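Local coordinates for protein C-type lectin domain family 4, member a4 (Mus musculus, PDB 3VYK) that binds N-glycans through a calcium ion in its C-type lectin domain and probably acts as a pattern-recognition receptor at the cell surface, at residues N26-K31 and H121-Q126; V101-K106 and W110-I115; L66-G69 and W73-I76; H13-L18 and D49-N54. All blocks are in the same frame, centred on the assembly; numbering follows the deposited sequence.

In the fold
Following the chain from its N terminus, contact 4 closes first, bringing helix 45-53 back against strand 13-19. Contact 1 then joins helix 25-34 to strand 121-128 near the C terminus; since it opens before contact 4 has closed, the two cross. Within the long span that contact 1 bridges lie two hairpins in series: contact 3, on strands 61-67 and 73-75, and contact 2, on strands 100-106 and 109-115, which carries part of the calcium and glycan site. Strand 121-128 pairs with strands 13-19 and 61-67, and strand 61-67 also pairs with strand 100-106, so the two helix contacts and both hairpins meet on one sheet of the C-type lectin fold.

Contact 1: N26-K31 and H121-Q126; sequences NESEEK and HNSVCQ. With NAG (2-acetamido-2-deoxy-beta-D-glucopyranose), chain B.
Ser-28 of helix 25-34 faces Ser-123 of strand 121-128, and the two meet mainly through a trapped water. The arrangement belongs to the C-type lectin fold, in which the first helix packs on a strand from the C-terminal end of the domain, illustrating how a small interface can be joined by short polar side chains and a shared water.

The direct packing is modest. Ser-28 CB lies 3.9 Å from Ser-123 OG, and the two CB atoms are 4.0 Å apart. The chi1 of Ser-123 (57°) sets its OG between its own backbone N and carbonyl carbon, turned to the water.

The polar link runs through that water. It donates one hydrogen to Ser-28 OG at 2.7 Å and the other to the carbonyl O of His-121 at 2.8 Å, while Ser-123 OG lies 2.8 Å from the same water oxygen in a further hydrogen bond. Ser-28 OG is also hydrogen-bonded to Ser-24 O, just before the helix begins. Buried hydroxyls and a strand carbonyl thus share one solvent molecule.

A covalent tie reinforces the pair: Cys-125, on the same strand, forms a disulfide with Cys-32 of the helix.

At its other end the strand reaches the glycan. The His-121 side chain leads away from the helix, and its ring meets Phe-62 edge-to-face. In the plane of the imidazole, at its edge, NE2 and O4 of the bound N-acetylglucosamine form a hydrogen bond of 2.7 Å, with an angle of 163°.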
# COMPACT_ATOMS: atom_id res chain seq x y z
N ASN A 26 1.85 -8.84 7.59
CA ASN A 26 1.12 -8.92 8.86
C ASN A 26 1.74 -8.03 9.95
O ASN A 26 1.02 -7.33 10.66
CB ASN A 26 0.94 -10.38 9.31
CG ASN A 26 -0.29 -11.04 8.70
OD1 ASN A 26 -1.43 -10.75 9.08
ND2 ASN A 26 -0.06 -11.92 7.75
N GLU A 27 3.07 -8.03 10.04
CA GLU A 27 3.76 -7.19 11.01
C GLU A 27 3.56 -5.70 10.69
O GLU A 27 3.41 -4.88 11.60
CB GLU A 27 5.25 -7.53 11.06
CG GLU A 27 5.58 -8.88 11.70
CD GLU A 27 6.99 -9.35 11.41
OE1 GLU A 27 7.64 -8.84 10.46
OE2 GLU A 27 7.47 -10.25 12.13
N SER A 28 3.55 -5.36 9.40
CA SER A 28 3.30 -3.99 8.95
C SER A 28 1.90 -3.51 9.32
O SER A 28 1.73 -2.38 9.81
CB SER A 28 3.49 -3.88 7.43
OG SER A 28 4.84 -4.13 7.09
N GLU A 29 0.90 -4.35 9.07
CA GLU A 29 -0.47 -4.02 9.46
C GLU A 29 -0.59 -3.83 10.97
O GLU A 29 -1.32 -2.96 11.43
CB GLU A 29 -1.47 -5.06 8.94
CG GLU A 29 -2.91 -4.89 9.42
CD GLU A 29 -3.57 -3.56 9.04
OE1 GLU A 29 -2.99 -2.78 8.25
OE2 GLU A 29 -4.69 -3.31 9.53
N GLU A 30 0.16 -4.63 11.74
CA GLU A 30 0.20 -4.51 13.20
C GLU A 30 0.78 -3.15 13.62
O GLU A 30 0.24 -2.49 14.52
CB GLU A 30 0.98 -5.68 13.80
CG GLU A 30 1.03 -5.73 15.33
CD GLU A 30 2.00 -6.77 15.86
OE1 GLU A 30 2.60 -7.53 15.06
OE2 GLU A 30 2.17 -6.84 17.10
N LYS A 31 1.87 -2.73 12.97
CA LYS A 31 2.47 -1.42 13.24
C LYS A 31 1.49 -0.29 12.97
O LYS A 31 1.38 0.64 13.76
CB LYS A 31 3.76 -1.21 12.44
CG LYS A 31 4.92 -2.08 12.87
CD LYS A 31 6.16 -1.79 12.05
CE LYS A 31 7.29 -2.75 12.36
NZ LYS A 31 8.57 -2.28 11.79
N HIS A 121 9.22 -5.50 3.84
CA HIS A 121 9.26 -4.24 3.11
C HIS A 121 8.86 -3.09 3.97
O HIS A 121 8.40 -3.27 5.11
CB HIS A 121 8.34 -4.31 1.88
CG HIS A 121 8.91 -5.15 0.77
ND1 HIS A 121 8.79 -6.49 0.75
CD2 HIS A 121 9.65 -4.80 -0.34
CE1 HIS A 121 9.42 -6.97 -0.33
NE2 HIS A 121 9.95 -5.93 -1.00
N ASN A 122 9.02 -1.89 3.43
CA ASN A 122 8.44 -0.70 4.03
C ASN A 122 6.93 -0.71 3.79
O ASN A 122 6.40 -1.65 3.22
CB ASN A 122 9.15 0.52 3.46
CG ASN A 122 10.62 0.51 3.80
OD1 ASN A 122 11.00 0.70 4.96
ND2 ASN A 122 11.45 0.20 2.82
N SER A 123 6.23 0.32 4.25
CA SER A 123 4.77 0.31 4.14
C SER A 123 4.24 1.72 4.27
O SER A 123 4.99 2.65 4.61
CB SER A 123 4.14 -0.62 5.19
OG SER A 123 4.51 -0.26 6.51
N VAL A 124 2.95 1.89 3.96
CA VAL A 124 2.25 3.16 4.14
C VAL A 124 1.00 2.94 4.98
O VAL A 124 0.18 2.08 4.66
CB VAL A 124 1.85 3.78 2.78
CG1 VAL A 124 1.14 5.12 2.99
CG2 VAL A 124 3.07 3.98 1.89
N CYS A 125 0.87 3.70 6.08
CA CYS A 125 -0.30 3.65 6.94
C CYS A 125 -1.20 4.82 6.65
O CYS A 125 -0.76 5.86 6.17
CB CYS A 125 0.07 3.71 8.43
SG CYS A 125 1.23 2.46 9.01
N GLN A 126 -2.48 4.63 6.95
CA GLN A 126 -3.49 5.62 6.67
C GLN A 126 -4.53 5.65 7.77
O GLN A 126 -4.92 4.61 8.30
CB GLN A 126 -4.13 5.28 5.33
CG GLN A 126 -5.38 6.06 4.99
CD GLN A 126 -6.03 5.51 3.76
OE1 GLN A 126 -6.12 4.31 3.58
NE2 GLN A 126 -6.49 6.40 2.88
C1 NAG B . 10.10 -8.47 -6.64
C2 NAG B . 10.31 -6.95 -6.75
C3 NAG B . 11.12 -6.41 -5.57
C4 NAG B . 10.55 -6.93 -4.25
C5 NAG B . 10.34 -8.44 -4.28
C6 NAG B . 9.60 -8.96 -3.05
C7 NAG B . 10.22 -6.23 -9.09
C8 NAG B . 10.98 -6.09 -10.38
N2 NAG B . 10.91 -6.70 -8.05
O3 NAG B . 11.06 -5.00 -5.58
O4 NAG B . 11.41 -6.59 -3.19
O5 NAG B . 9.53 -8.79 -5.39
O6 NAG B . 10.48 -9.23 -1.97
O7 NAG B . 9.02 -5.94 -9.03
O HOH W 1 6.62 -2.13 6.92

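Contact 2: V101-K106 and W110-I115. With CA (calcium ion), chain C; NAG (2-acetamido-2-deoxy-beta-D-glucopyranose), chain B; MAN (alpha-D-mannopyranose), chain D; SO4 (sulfate ion), chain E.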
# COMPACT_ATOMS: atom_id res chain seq x y z
N VAL A 101 0.61 -7.04 -1.79
CA VAL A 101 0.90 -6.06 -2.84
C VAL A 101 1.78 -4.94 -2.31
O VAL A 101 1.52 -4.39 -1.23
CB VAL A 101 -0.41 -5.46 -3.40
CG1 VAL A 101 -0.13 -4.45 -4.52
CG2 VAL A 101 -1.35 -6.54 -3.92
N ILE A 102 2.82 -4.61 -3.09
CA ILE A 102 3.61 -3.42 -2.83
C ILE A 102 3.51 -2.41 -3.96
O ILE A 102 3.26 -2.77 -5.12
CB ILE A 102 5.12 -3.72 -2.59
CG1 ILE A 102 5.77 -4.43 -3.79
CG2 ILE A 102 5.31 -4.45 -1.27
CD1 ILE A 102 7.28 -4.59 -3.68
N ILE A 103 3.70 -1.15 -3.59
CA ILE A 103 4.07 -0.11 -4.54
C ILE A 103 5.59 -0.15 -4.66
O ILE A 103 6.31 -0.08 -3.66
CB ILE A 103 3.63 1.28 -4.04
CG1 ILE A 103 2.11 1.35 -3.94
CG2 ILE A 103 4.15 2.38 -4.97
CD1 ILE A 103 1.59 2.64 -3.34
N ASN A 104 6.09 -0.27 -5.88
CA ASN A 104 7.52 -0.11 -6.14
C ASN A 104 7.78 0.62 -7.45
O ASN A 104 6.87 0.85 -8.26
CB ASN A 104 8.30 -1.45 -6.03
CG ASN A 104 7.93 -2.46 -7.11
OD1 ASN A 104 7.08 -2.21 -7.95
ND2 ASN A 104 8.59 -3.63 -7.08
N HIS A 105 9.04 1.02 -7.64
CA HIS A 105 9.42 1.84 -8.77
C HIS A 105 10.26 1.09 -9.77
O HIS A 105 11.16 0.35 -9.39
CB HIS A 105 10.16 3.07 -8.28
CG HIS A 105 10.36 4.10 -9.34
ND1 HIS A 105 11.48 4.17 -10.09
CD2 HIS A 105 9.52 5.12 -9.79
CE1 HIS A 105 11.38 5.19 -10.96
NE2 HIS A 105 10.18 5.77 -10.78
N LYS A 106 9.93 1.27 -11.04
CA LYS A 106 10.64 0.64 -12.15
C LYS A 106 10.95 1.70 -13.20
O LYS A 106 10.63 2.88 -12.99
CB LYS A 106 9.82 -0.52 -12.74
CG LYS A 106 9.62 -1.68 -11.77
CD LYS A 106 8.64 -2.75 -12.24
CE LYS A 106 9.28 -3.75 -13.18
NZ LYS A 106 8.37 -4.91 -13.35
N TRP A 110 6.14 4.28 -11.16
CA TRP A 110 5.56 3.62 -10.00
C TRP A 110 4.44 2.70 -10.37
O TRP A 110 3.73 2.93 -11.35
CB TRP A 110 5.02 4.66 -9.03
CG TRP A 110 6.10 5.41 -8.31
CD1 TRP A 110 6.56 6.70 -8.57
CD2 TRP A 110 6.89 4.95 -7.17
NE1 TRP A 110 7.55 7.06 -7.70
CE2 TRP A 110 7.80 6.05 -6.83
CE3 TRP A 110 6.95 3.77 -6.43
CZ2 TRP A 110 8.71 5.96 -5.79
CZ3 TRP A 110 7.87 3.69 -5.38
CH2 TRP A 110 8.73 4.76 -5.07
N GLY A 111 4.25 1.65 -9.58
CA GLY A 111 3.13 0.74 -9.82
C GLY A 111 3.01 -0.31 -8.74
O GLY A 111 3.81 -0.36 -7.79
N TRP A 112 2.01 -1.16 -8.90
CA TRP A 112 1.74 -2.24 -7.95
C TRP A 112 2.30 -3.54 -8.44
O TRP A 112 2.23 -3.86 -9.64
CB TRP A 112 0.25 -2.44 -7.76
CG TRP A 112 -0.53 -1.27 -7.23
CD1 TRP A 112 -0.07 -0.06 -6.72
CD2 TRP A 112 -1.99 -1.22 -7.11
NE1 TRP A 112 -1.14 0.74 -6.35
CE2 TRP A 112 -2.31 0.08 -6.54
CE3 TRP A 112 -3.02 -2.10 -7.43
CZ2 TRP A 112 -3.64 0.48 -6.31
CZ3 TRP A 112 -4.34 -1.69 -7.20
CH2 TRP A 112 -4.63 -0.44 -6.64
N ASN A 113 2.83 -4.33 -7.51
CA ASN A 113 3.33 -5.68 -7.82
C ASN A 113 2.88 -6.62 -6.72
O ASN A 113 3.02 -6.30 -5.54
CB ASN A 113 4.85 -5.66 -7.92
CG ASN A 113 5.46 -7.05 -8.06
OD1 ASN A 113 4.90 -7.94 -8.70
ND2 ASN A 113 6.64 -7.22 -7.47
N ASP A 114 2.33 -7.77 -7.11
CA ASP A 114 2.10 -8.83 -6.12
C ASP A 114 3.42 -9.46 -5.71
O ASP A 114 4.30 -9.75 -6.56
CB ASP A 114 1.08 -9.88 -6.60
CG ASP A 114 1.51 -10.63 -7.85
OD1 ASP A 114 2.29 -10.08 -8.67
OD2 ASP A 114 1.02 -11.78 -8.01
N ILE A 115 3.54 -9.63 -4.38
CA ILE A 115 4.71 -10.25 -3.75
C ILE A 115 4.31 -11.18 -2.59
O ILE A 115 3.16 -11.16 -2.13
CB ILE A 115 5.72 -9.19 -3.22
CG1 ILE A 115 5.18 -8.42 -2.00
CG2 ILE A 115 6.16 -8.24 -4.34
CD1 ILE A 115 6.29 -7.85 -1.15
CA CA C . 4.60 -10.28 -8.88
C1 NAG B . 10.10 -8.47 -6.64
C2 NAG B . 10.31 -6.95 -6.75
C3 NAG B . 11.12 -6.41 -5.57
C4 NAG B . 10.55 -6.93 -4.25
C5 NAG B . 10.34 -8.44 -4.28
C6 NAG B . 9.60 -8.96 -3.05
C7 NAG B . 10.22 -6.23 -9.09
C8 NAG B . 10.98 -6.09 -10.38
N2 NAG B . 10.91 -6.70 -8.05
O3 NAG B . 11.06 -5.00 -5.58
O4 NAG B . 11.41 -6.59 -3.19
O5 NAG B . 9.53 -8.79 -5.39
O6 NAG B . 10.48 -9.23 -1.97
O7 NAG B . 9.02 -5.94 -9.03
C1 MAN D . 10.42 -10.45 -9.05
C2 MAN D . 9.28 -10.23 -8.05
C3 MAN D . 7.93 -10.62 -8.67
C4 MAN D . 7.74 -9.88 -9.98
C5 MAN D . 8.93 -10.16 -10.92
C6 MAN D . 8.81 -9.39 -12.24
O2 MAN D . 9.26 -8.86 -7.72
O3 MAN D . 6.77 -10.32 -7.89
O4 MAN D . 6.44 -10.28 -10.42
O5 MAN D . 10.14 -9.79 -10.27
O6 MAN D . 9.87 -9.80 -13.10
S SO4 E . 4.66 7.56 -12.45
O1 SO4 E . 4.07 8.29 -11.30
O2 SO4 E . 5.86 6.83 -11.98
O3 SO4 E . 5.06 8.52 -13.50
O4 SO4 E . 3.69 6.59 -12.99
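The indole of Trp-110 has His-105 over one face: the imidazole presents its edge in a T-shaped pair, with planes at 68°, and His-105 CD2 stands 3.4 Å above the Trp-110 plane. His-105 CB adds a CH-pi contact, 3.6 Å from the centroid of the six-membered ring of Trp-110. Ile-103 CG2 approaches the same indole obliquely, while its CG1 branch reaches the Trp-112 ring, which also meets Val-101 CG1.

Beneath these side chains is an antiparallel hairpin. Ile-102 and Asn-113 are a hydrogen-bonded pair, as are Asn-104 and Gly-111.

The side of Ile-102 and Asn-104 faces the sugar. Asn-104 ND2 donates to O7 and O3 of the N-acetylglucosamine, at 3.1 and 3.2 Å, and Ile-115 CG2 lies 3.6 Å from its O5. At the end of the strand the calcium ion is bound by the side chain of Asn-113, by OD1 and O of Asp-114, and by mannose O3 and O4; Glu-92, Asn-94 and Glu-98 complete the site. Arg-71 forms a salt bridge with Asp-114 OD2.

Strand 100-106 pairs on its other edge with strand 61-67, while Ile-103 and Trp-110 pack against helix 45-53, where Gln-48 accepts from Trp-112 NE1.

Contact 3: L66-G69 and W73-I76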
# COMPACT_ATOMS: atom_id res chain seq x y z
N LEU A 66 -5.11 -7.44 -0.67
CA LEU A 66 -4.81 -8.87 -0.52
C LEU A 66 -5.56 -9.73 -1.51
O LEU A 66 -6.69 -9.44 -1.85
CB LEU A 66 -5.22 -9.33 0.88
CG LEU A 66 -4.53 -8.64 2.05
CD1 LEU A 66 -5.23 -9.02 3.34
CD2 LEU A 66 -3.06 -9.00 2.10
N ASP A 67 -4.94 -10.82 -1.96
CA ASP A 67 -5.61 -11.78 -2.81
C ASP A 67 -6.37 -12.77 -1.93
O ASP A 67 -5.77 -13.66 -1.33
CB ASP A 67 -4.59 -12.53 -3.68
CG ASP A 67 -5.23 -13.52 -4.63
OD1 ASP A 67 -6.47 -13.73 -4.57
OD2 ASP A 67 -4.50 -14.08 -5.46
N ALA A 68 -7.70 -12.62 -1.87
CA ALA A 68 -8.54 -13.46 -1.03
C ALA A 68 -8.66 -14.90 -1.54
O ALA A 68 -9.18 -15.77 -0.84
CB ALA A 68 -9.93 -12.85 -0.89
N GLY A 69 -8.19 -15.11 -2.76
CA GLY A 69 -8.25 -16.42 -3.40
C GLY A 69 -8.50 -16.24 -4.88
O GLY A 69 -9.36 -15.47 -5.27
N TRP A 73 -8.91 -9.62 -5.54
CA TRP A 73 -8.24 -8.58 -4.75
C TRP A 73 -9.22 -7.88 -3.87
O TRP A 73 -10.30 -7.47 -4.31
CB TRP A 73 -7.49 -7.58 -5.65
CG TRP A 73 -6.46 -8.31 -6.48
CD1 TRP A 73 -6.56 -8.70 -7.81
CD2 TRP A 73 -5.17 -8.84 -6.01
NE1 TRP A 73 -5.43 -9.40 -8.20
CE2 TRP A 73 -4.57 -9.52 -7.16
CE3 TRP A 73 -4.48 -8.82 -4.80
CZ2 TRP A 73 -3.33 -10.13 -7.08
CZ3 TRP A 73 -3.22 -9.44 -4.73
CH2 TRP A 73 -2.67 -10.08 -5.85
N ARG A 74 -8.87 -7.77 -2.59
CA ARG A 74 -9.76 -7.18 -1.59
C ARG A 74 -9.01 -6.23 -0.67
O ARG A 74 -7.90 -6.52 -0.22
CB ARG A 74 -10.47 -8.26 -0.75
CG ARG A 74 -11.31 -9.24 -1.56
CD ARG A 74 -12.54 -8.57 -2.15
NE ARG A 74 -13.40 -9.49 -2.89
CZ ARG A 74 -13.35 -9.67 -4.21
NH1 ARG A 74 -12.49 -8.99 -4.96
NH2 ARG A 74 -14.17 -10.53 -4.79
N TRP A 75 -9.61 -5.07 -0.40
CA TRP A 75 -9.02 -4.11 0.53
C TRP A 75 -9.28 -4.52 1.94
O TRP A 75 -10.33 -5.08 2.24
CB TRP A 75 -9.62 -2.71 0.31
CG TRP A 75 -9.25 -2.10 -1.01
CD1 TRP A 75 -10.09 -1.83 -2.10
CD2 TRP A 75 -7.91 -1.67 -1.44
NE1 TRP A 75 -9.38 -1.27 -3.13
CE2 TRP A 75 -8.07 -1.15 -2.79
CE3 TRP A 75 -6.65 -1.65 -0.84
CZ2 TRP A 75 -6.99 -0.65 -3.52
CZ3 TRP A 75 -5.57 -1.15 -1.57
CH2 TRP A 75 -5.73 -0.66 -2.88
N ILE A 76 -8.33 -4.22 2.81
CA ILE A 76 -8.42 -4.65 4.21
C ILE A 76 -9.52 -3.96 5.02
O ILE A 76 -9.94 -4.48 6.05
CB ILE A 76 -7.07 -4.55 4.95
CG1 ILE A 76 -6.56 -3.10 4.96
CG2 ILE A 76 -6.09 -5.56 4.36
CD1 ILE A 76 -5.28 -2.89 5.75
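Asp-67 CB rests over one face of the Trp-73 indole, 3.5 Å above its plane and offset toward the rim, making a CH-pi contact with the six-membered ring. This belongs to the tight part of a short antiparallel hairpin in the C-type lectin fold. Asp-67 and Trp-73 form its non-hydrogen-bonded pair. In the adjoining hydrogen-bonded pair, Leu-66 N donates to Arg-74 O (3.0 Å), and Arg-74 N to Leu-66 O (2.8 Å). The packing is close here too, with Leu-66 CD1 meeting Ile-76 CG2 at 3.7 Å beside Trp-25. The buried indole extends inward to Val-101 and Pro-93, toward the calcium site.

The side of Ala-68 and Arg-74, both exposed, is looser. The aliphatic base of Arg-74 offers CG to Ala-68 CB at 3.9 Å. Beyond that point the arginine bends at chi2 (-69°) and folds back along its own strand, so that NH1 donates to Trp-73 O at 2.7 Å, coming from above the carbonyl plane.

Asp-67 therefore divides its work. Its CB packs on the indole, OD1 accepts from Gly-69 N (2.9 Å) in an Asx turn, and OD2 forms a salt bridge with Arg-71. Since Arg-71 also pairs with the calcium ligand Asp-114, this carboxylate probably helps position a second-shell arginine of the metal site.

Contact 4: H13-L18 and D49-N54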
# COMPACT_ATOMS: atom_id res chain seq x y z
N HIS A 13 -7.77 12.23 4.84
CA HIS A 13 -6.89 11.27 5.52
C HIS A 13 -5.52 11.80 5.86
O HIS A 13 -5.06 12.81 5.30
CB HIS A 13 -6.71 10.01 4.67
CG HIS A 13 -7.95 9.19 4.49
ND1 HIS A 13 -8.77 9.35 3.42
CD2 HIS A 13 -8.50 8.18 5.27
CE1 HIS A 13 -9.80 8.47 3.52
NE2 HIS A 13 -9.64 7.77 4.65
N CYS A 14 -4.87 11.10 6.79
CA CYS A 14 -3.46 11.29 7.13
C CYS A 14 -2.67 10.05 6.75
O CYS A 14 -3.14 8.92 6.94
CB CYS A 14 -3.29 11.52 8.63
SG CYS A 14 -4.20 12.94 9.28
N TYR A 15 -1.46 10.27 6.23
CA TYR A 15 -0.61 9.19 5.72
C TYR A 15 0.74 9.17 6.41
O TYR A 15 1.34 10.21 6.66
CB TYR A 15 -0.44 9.35 4.20
CG TYR A 15 -1.75 9.24 3.47
CD1 TYR A 15 -2.14 8.04 2.88
CD2 TYR A 15 -2.63 10.33 3.38
CE1 TYR A 15 -3.35 7.92 2.22
CE2 TYR A 15 -3.85 10.22 2.74
CZ TYR A 15 -4.20 9.02 2.15
OH TYR A 15 -5.41 8.91 1.51
N PHE A 16 1.22 7.97 6.71
CA PHE A 16 2.53 7.81 7.35
C PHE A 16 3.36 6.86 6.50
O PHE A 16 2.91 5.75 6.18
CB PHE A 16 2.39 7.25 8.76
CG PHE A 16 3.68 7.24 9.54
CD1 PHE A 16 4.15 8.39 10.15
CD2 PHE A 16 4.42 6.07 9.65
CE1 PHE A 16 5.34 8.38 10.86
CE2 PHE A 16 5.62 6.05 10.35
CZ PHE A 16 6.08 7.21 10.96
N ILE A 17 4.56 7.30 6.14
CA ILE A 17 5.47 6.51 5.33
C ILE A 17 6.42 5.80 6.28
O ILE A 17 7.27 6.44 6.91
CB ILE A 17 6.25 7.38 4.32
CG1 ILE A 17 5.32 8.34 3.56
CG2 ILE A 17 7.10 6.50 3.41
CD1 ILE A 17 4.23 7.68 2.73
N LEU A 18 6.26 4.49 6.40
CA LEU A 18 7.03 3.69 7.35
C LEU A 18 8.35 3.31 6.70
O LEU A 18 8.46 2.27 6.03
CB LEU A 18 6.22 2.47 7.77
CG LEU A 18 6.37 1.95 9.20
CD1 LEU A 18 5.24 1.00 9.55
CD2 LEU A 18 7.73 1.28 9.39
N ASP A 49 -0.99 8.94 -6.82
CA ASP A 49 0.06 9.91 -7.13
C ASP A 49 0.52 10.72 -5.91
O ASP A 49 1.70 11.06 -5.78
CB ASP A 49 -0.40 10.86 -8.25
CG ASP A 49 -0.45 10.20 -9.61
OD1 ASP A 49 0.12 9.11 -9.80
OD2 ASP A 49 -1.06 10.78 -10.53
N PHE A 50 -0.41 11.02 -5.00
CA PHE A 50 -0.04 11.64 -3.73
C PHE A 50 0.91 10.72 -2.96
O PHE A 50 1.95 11.16 -2.47
CB PHE A 50 -1.26 11.99 -2.87
CG PHE A 50 -0.89 12.42 -1.47
CD1 PHE A 50 -0.87 11.51 -0.41
CD2 PHE A 50 -0.49 13.74 -1.23
CE1 PHE A 50 -0.50 11.91 0.86
CE2 PHE A 50 -0.12 14.14 0.03
CZ PHE A 50 -0.11 13.22 1.08
N ILE A 51 0.54 9.45 -2.85
CA ILE A 51 1.35 8.51 -2.09
C ILE A 51 2.74 8.37 -2.70
O ILE A 51 3.75 8.51 -1.99
CB ILE A 51 0.65 7.14 -1.95
CG1 ILE A 51 -0.58 7.27 -1.04
CG2 ILE A 51 1.62 6.09 -1.42
CD1 ILE A 51 -1.60 6.18 -1.26
N THR A 52 2.82 8.14 -4.01
CA THR A 52 4.14 7.91 -4.61
C THR A 52 5.07 9.13 -4.56
O THR A 52 6.29 8.97 -4.51
CB THR A 52 4.07 7.33 -6.04
OG1 THR A 52 3.48 8.29 -6.93
CG2 THR A 52 3.27 6.04 -6.05
N SER A 53 4.50 10.33 -4.55
CA SER A 53 5.31 11.54 -4.40
C SER A 53 6.11 11.54 -3.10
O SER A 53 7.14 12.22 -3.01
CB SER A 53 4.41 12.79 -4.48
OG SER A 53 3.81 13.09 -3.24
N ASN A 54 5.63 10.79 -2.11
CA ASN A 54 6.21 10.72 -0.78
C ASN A 54 7.16 9.53 -0.55
O ASN A 54 7.64 9.34 0.57
CB ASN A 54 5.09 10.69 0.26
CG ASN A 54 4.44 12.05 0.44
OD1 ASN A 54 3.38 12.34 -0.12
ND2 ASN A 54 5.08 12.90 1.23
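Tyr-15 packs against Phe-50 and Ile-51, and Ile-17 against Asn-54, which follows helix 45-53. Tyr-15 and Ile-17 are alternate residues of strand 13-19 that both point to the helix. Through them the second helix of the C-type lectin fold packs on the N-terminal strand 13-19, away from the calcium and glycan site.

Tyr-15 meets two helix residues. Phe-50 brings its CE1 corner to Tyr-15 CD2 at 3.7 Å; the rings are oblique, their planes at 58° and centroids 5.4 Å apart. Phe-50 CG stands anti to the backbone N (chi1 171°), which directs the ring from the helix to the strand. Ile-51 lies on the same side of the tyrosine ring, farther along it, with CD1 4.3 Å from Tyr-15 CE1.

Ile-17 crosses Asn-54 at about a right angle. Its CD1 touches Asn-54 CB at 4.0 Å, and CG1 lies 3.9 Å from the backbone O of Asn-54, so this end is held by van der Waals contact. Close by, Ser-53 OG donates to Phe-50 O at 2.8 Å.

Around this pair, Phe-50 stacks on Phe-10 of strand 8-10, and Ile-51 continues to Ile-103 of strand 100-106. Strand 13-19 itself lies between strands 8-10 and 121-128, with Ile-17 packing on Val-124.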